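Local coordinates for protein extracellular ligand-binding receptor (Rhodopseudomonas palustris, PDB 4F06) that probably serves an ABC transporter as a solute-binding protein that captures lignin-derived aromatic acids, and binds p-hydroxybenzoic acid, at residues 30-33 with 34-38; 258-262 with 263-267. One frame throughout, in Å; residues are numbered along the deposited sequence.

Contact 1: residues 30-33 with 34-38; sequences DAWV and AEHGN. With SO4 (sulfate ion), chain D.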
loop_
_atom_site.group_PDB
_atom_site.type_symbol
_atom_site.label_atom_id
_atom_site.label_comp_id
_atom_site.label_asym_id
_atom_site.label_seq_id
_atom_site.Cartn_x
_atom_site.Cartn_y
_atom_site.Cartn_z
ATOM N N ASP A 30 13.205 -11.178 0.489
ATOM C CA ASP A 30 14.362 -11.855 -0.104
ATOM C C ASP A 30 15.392 -10.845 -0.563
ATOM O O ASP A 30 16.601 -11.100 -0.472
ATOM C CB ASP A 30 13.938 -12.733 -1.298
ATOM C CG ASP A 30 13.224 -13.998 -0.895
ATOM O OD1 ASP A 30 13.261 -14.367 0.290
ATOM O OD2 ASP A 30 12.664 -14.689 -1.810
ATOM N N ALA A 31 14.945 -9.704 -1.080
ATOM C CA ALA A 31 15.873 -8.653 -1.490
ATOM C C ALA A 31 16.635 -8.098 -0.273
ATOM O O ALA A 31 17.869 -7.874 -0.324
ATOM C CB ALA A 31 15.155 -7.522 -2.232
ATOM N N TRP A 32 15.913 -7.869 0.825
ATOM C CA TRP A 32 16.548 -7.425 2.056
ATOM C C TRP A 32 17.631 -8.388 2.503
ATOM O O TRP A 32 18.743 -7.967 2.841
ATOM C CB TRP A 32 15.455 -7.225 3.155
ATOM C CG TRP A 32 16.118 -6.802 4.427
ATOM C CD1 TRP A 32 16.508 -7.633 5.477
ATOM C CD2 TRP A 32 16.573 -5.470 4.768
ATOM N NE1 TRP A 32 17.130 -6.879 6.457
ATOM C CE2 TRP A 32 17.221 -5.576 6.071
ATOM C CE3 TRP A 32 16.501 -4.229 4.131
ATOM C CZ2 TRP A 32 17.821 -4.478 6.686
ATOM C CZ3 TRP A 32 17.117 -3.138 4.759
ATOM C CH2 TRP A 32 17.748 -3.273 5.999
ATOM N N VAL A 33 17.311 -9.674 2.534
ATOM C CA VAL A 33 18.260 -10.707 2.951
ATOM C C VAL A 33 19.404 -10.826 1.958
ATOM O O VAL A 33 20.559 -11.062 2.347
ATOM C CB VAL A 33 17.498 -12.048 3.186
ATOM C CG1 VAL A 33 18.472 -13.169 3.456
ATOM C CG2 VAL A 33 16.521 -11.886 4.355
ATOM N N ALA A 34 19.134 -10.649 0.673
ATOM C CA ALA A 34 20.238 -10.710 -0.324
ATOM C C ALA A 34 21.287 -9.657 -0.020
ATOM O O ALA A 34 22.476 -9.894 -0.244
ATOM C CB ALA A 34 19.691 -10.538 -1.739
ATOM N N GLU A 35 20.859 -8.485 0.468
ATOM C CA GLU A 35 21.785 -7.425 0.798
ATOM C C GLU A 35 22.366 -7.564 2.194
ATOM O O GLU A 35 23.539 -7.238 2.408
ATOM C CB GLU A 35 21.072 -6.070 0.627
ATOM C CG GLU A 35 21.889 -4.844 0.969
ATOM C CD GLU A 35 23.017 -4.569 0.023
ATOM O OE1 GLU A 35 23.061 -5.176 -1.067
ATOM O OE2 GLU A 35 23.888 -3.722 0.333
ATOM N N HIS A 36 21.522 -7.925 3.174
ATOM C CA HIS A 36 21.846 -7.715 4.566
ATOM C C HIS A 36 22.043 -8.988 5.361
ATOM O O HIS A 36 22.390 -8.927 6.564
ATOM C CB HIS A 36 20.806 -6.822 5.214
ATOM C CG HIS A 36 20.801 -5.437 4.642
ATOM N ND1 HIS A 36 21.879 -4.607 4.735
ATOM C CD2 HIS A 36 19.849 -4.731 3.938
ATOM C CE1 HIS A 36 21.609 -3.442 4.154
ATOM N NE2 HIS A 36 20.386 -3.495 3.678
ATOM N N GLY A 37 21.764 -10.135 4.743
ATOM C CA GLY A 37 21.926 -11.431 5.427
ATOM C C GLY A 37 20.777 -11.773 6.349
ATOM O O GLY A 37 19.814 -11.014 6.444
ATOM N N ASN A 38 20.909 -12.892 7.038
ATOM C CA ASN A 38 19.851 -13.426 7.907
ATOM C C ASN A 38 20.303 -13.524 9.364
ATOM O O ASN A 38 19.649 -14.182 10.163
ATOM C CB ASN A 38 19.326 -14.791 7.409
ATOM C CG ASN A 38 20.331 -15.899 7.582
ATOM O OD1 ASN A 38 21.508 -15.657 7.782
ATOM N ND2 ASN A 38 19.875 -17.143 7.479
HETATM S S SO4 D . 20.135 -0.275 2.237
HETATM O O1 SO4 D . 19.190 -1.380 2.363
HETATM O O2 SO4 D . 21.422 -0.725 2.770
HETATM O O3 SO4 D . 20.258 0.118 0.830
HETATM O O4 SO4 D . 19.797 0.869 3.120
#
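His-36 turns its imidazole back over the indole of Trp-32, one helical turn earlier, at the C-terminal end of helix 19-36, the first helix of this periplasmic binding protein fold. The two ring planes are inclined at 39°, an oblique pairing. One imidazole atom, His-36 CD2, does most of the touching: it sits over the six-membered ring of Trp-32, 3.3 Å from both CZ3 and CH2. Nearer the backbone, His-36 CB adds a CH-pi contact, 4.1 Å from the centroid of the Trp-32 five-membered ring and over its face. Trp-32 CG lies opposite the backbone N (chi1 179°) and His-36 CG opposite its carbonyl carbon, a pair of torsions that helps bring the two rings together. A face of the imidazole is also covered, by Glu-35 CG.

The same turn is tied together by its backbone, with His-36 N donating to Trp-32 O at 2.8 Å in the carbonyl plane. Gly-37 N bonds to Val-33 O at 2.8 Å, and Gly-37 then leaves the helix with positive phi, a conformation that favours glycine. Val-33 CG1 packs 3.9 Å from Gly-37 O, whose hydrogen-bond partner is Tyr-296 OH.

Trp-32 lines a p-hydroxybenzoic acid pocket together with Arg-293, Tyr-296, Lys-297, Glu-300 and Met-318, and its indole makes edge-to-face contacts with Tyr-296 and Tyr-289 of helix 283-301. Through its pairing with Trp-32, His-36 is a second-shell neighbour of that site. Its outer edge faces a sulfate ion, probably from the crystallisation liquor, which Tyr-289 OH also binds. There the imidazole is a donor: His-36 NE2 gives its hydrogen to sulfate O1 across 2.8 Å in an almost straight bond of 176°.

Contact 2: residues 258-262 with 263-267; sequences SHDSP and ENKAF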
loop_
_atom_site.group_PDB
_atom_site.type_symbol
_atom_site.label_atom_id
_atom_site.label_comp_id
_atom_site.label_asym_id
_atom_site.label_seq_id
_atom_site.Cartn_x
_atom_site.Cartn_y
_atom_site.Cartn_z
ATOM N N SER A 258 9.567 2.769 -11.344
ATOM C CA SER A 258 10.419 3.666 -12.140
ATOM C C SER A 258 11.118 4.736 -11.295
ATOM O O SER A 258 11.864 5.573 -11.849
ATOM C CB SER A 258 9.577 4.378 -13.172
ATOM O OG SER A 258 8.724 5.312 -12.529
ATOM N N HIS A 259 10.944 4.753 -9.966
ATOM C CA HIS A 259 11.537 5.846 -9.182
ATOM C C HIS A 259 13.024 5.993 -9.474
ATOM O O HIS A 259 13.789 5.007 -9.360
ATOM C CB HIS A 259 11.296 5.619 -7.671
ATOM C CG HIS A 259 11.799 6.747 -6.827
ATOM N ND1 HIS A 259 11.258 8.005 -6.896
ATOM C CD2 HIS A 259 12.804 6.784 -5.876
ATOM C CE1 HIS A 259 11.897 8.803 -6.021
ATOM N NE2 HIS A 259 12.840 8.068 -5.391
ATOM N N ASP A 260 13.464 7.222 -9.760
ATOM C CA ASP A 260 14.852 7.430 -10.201
ATOM C C ASP A 260 15.701 7.832 -9.009
ATOM O O ASP A 260 15.789 9.030 -8.656
ATOM C CB ASP A 260 14.827 8.509 -11.275
ATOM C CG ASP A 260 16.169 8.667 -11.956
ATOM O OD1 ASP A 260 17.211 8.134 -11.467
ATOM O OD2 ASP A 260 16.209 9.467 -12.940
ATOM N N SER A 261 16.291 6.837 -8.342
ATOM C CA SER A 261 17.240 7.090 -7.241
ATOM C C SER A 261 18.220 5.954 -7.190
ATOM O O SER A 261 17.896 4.851 -7.613
ATOM C CB SER A 261 16.544 7.267 -5.882
ATOM O OG SER A 261 16.082 5.981 -5.449
ATOM N N PRO A 262 19.409 6.210 -6.627
ATOM C CA PRO A 262 20.353 5.094 -6.490
ATOM C C PRO A 262 19.787 3.972 -5.631
ATOM O O PRO A 262 20.053 2.795 -5.883
ATOM C CB PRO A 262 21.565 5.744 -5.795
ATOM C CG PRO A 262 21.464 7.189 -6.136
ATOM C CD PRO A 262 20.013 7.520 -6.297
ATOM N N GLU A 263 19.064 4.323 -4.570
ATOM C CA GLU A 263 18.552 3.280 -3.698
ATOM C C GLU A 263 17.504 2.427 -4.400
ATOM O O GLU A 263 17.438 1.219 -4.178
ATOM C CB GLU A 263 17.987 3.877 -2.404
ATOM C CG GLU A 263 17.542 2.836 -1.407
ATOM C CD GLU A 263 18.615 1.799 -1.083
ATOM O OE1 GLU A 263 19.810 2.111 -1.220
ATOM O OE2 GLU A 263 18.214 0.663 -0.702
ATOM N N ASN A 264 16.660 3.039 -5.235
ATOM C CA ASN A 264 15.706 2.215 -5.973
ATOM C C ASN A 264 16.411 1.335 -7.010
ATOM O O ASN A 264 16.051 0.175 -7.154
ATOM C CB ASN A 264 14.609 3.050 -6.624
ATOM C CG ASN A 264 13.471 2.166 -7.109
ATOM O OD1 ASN A 264 13.044 1.239 -6.379
ATOM N ND2 ASN A 264 12.990 2.406 -8.319
ATOM N N LYS A 265 17.432 1.862 -7.688
ATOM C CA LYS A 265 18.163 1.029 -8.656
ATOM C C LYS A 265 18.800 -0.159 -7.942
ATOM O O LYS A 265 18.771 -1.302 -8.453
ATOM C CB LYS A 265 19.205 1.892 -9.351
ATOM C CG LYS A 265 18.586 2.934 -10.273
ATOM C CD LYS A 265 19.675 3.865 -10.821
ATOM C CE LYS A 265 19.252 4.683 -12.031
ATOM N NZ LYS A 265 18.173 5.527 -11.564
ATOM N N ALA A 266 19.352 0.063 -6.747
ATOM C CA ALA A 266 19.956 -1.017 -6.003
ATOM C C ALA A 266 18.892 -2.040 -5.560
ATOM O O ALA A 266 19.114 -3.237 -5.629
ATOM C CB ALA A 266 20.688 -0.437 -4.792
ATOM N N PHE A 267 17.736 -1.556 -5.123
ATOM C CA PHE A 267 16.636 -2.432 -4.698
ATOM C C PHE A 267 16.170 -3.289 -5.857
ATOM O O PHE A 267 15.958 -4.489 -5.661
ATOM C CB PHE A 267 15.490 -1.516 -4.234
ATOM C CG PHE A 267 14.181 -2.214 -3.888
ATOM C CD1 PHE A 267 14.130 -3.240 -2.915
ATOM C CD2 PHE A 267 12.995 -1.807 -4.505
ATOM C CE1 PHE A 267 12.931 -3.846 -2.582
ATOM C CE2 PHE A 267 11.795 -2.397 -4.152
ATOM C CZ PHE A 267 11.756 -3.428 -3.223
HETATM O O HOH W 1 15.499 4.320 -11.655
#
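The imidazole of His-259 has Asn-264 CB at its edge, near the ring plane, and meets the ring of Tyr-341 with the planes at about 55°; its ND1 is hydrogen-bonded to Glu-356. The amide of Asn-264 is engaged through its rim: ND2 donates to His-259 O at 2.9 Å, lying in the carbonyl plane on a lone pair, while the acceptor lies close to the amide plane. ND2 also bonds to Val-257 O, and Asn-264 OD1 pairs with Tyr-255 OH, so both ends of this buried amide are satisfied and its rotation is fixed. The third flat group, the carboxylate of Asp-260, is approached from above its plane, where Lys-265 NZ forms a salt bridge to OD1 at 2.8 Å. The two side chains run side by side, and a bend at the last torsion of the lysine (chi4 63°) turns the ammonium group onto the oxygen. A water links the groups, accepting from Lys-265 NZ and donating to His-259 O, which also takes a weak bond from Ser-261 N.

Between these outer links lies the start of the helix. Ser-261 OG, set between its own backbone N and carbonyl carbon (chi1 73°), accepts from Asn-264 N at 3.0 Å. Lys-265 N then bonds to Ser-261 O at 3.0 Å, and Ala-266 N to Pro-262 O at 2.9 Å, beginning the helical ladder. With the serine side chain serving a first-turn amide and a proline directly after it, this is a serine N-cap, opening helix 262-273 after the loop that follows strand 250-253.

Contact 1 precedes contact 2 in the sequence, and their centres lie about 17 Å apart, with nearest atoms about 4 Å apart but no direct touch. One closes helix 19-36; the other opens helix 262-273. The two helices pack together, Leu-270 of the later one receiving Ala-31, Ala-34 and Glu-35. Helix 283-301 joins them as well: its Tyr-289 meets Trp-32 and His-36 of contact 1, and Glu-263 and Phe-267 of contact 2. The sulfate held by His-36 also lies beside Glu-263. Helix 19-36 follows strand 5-12 of the six-stranded sheet, whereas helix 262-273 comes after strand 250-253 of the nine-stranded one, so chain running on from the second sheet packs on the first helix of the fold.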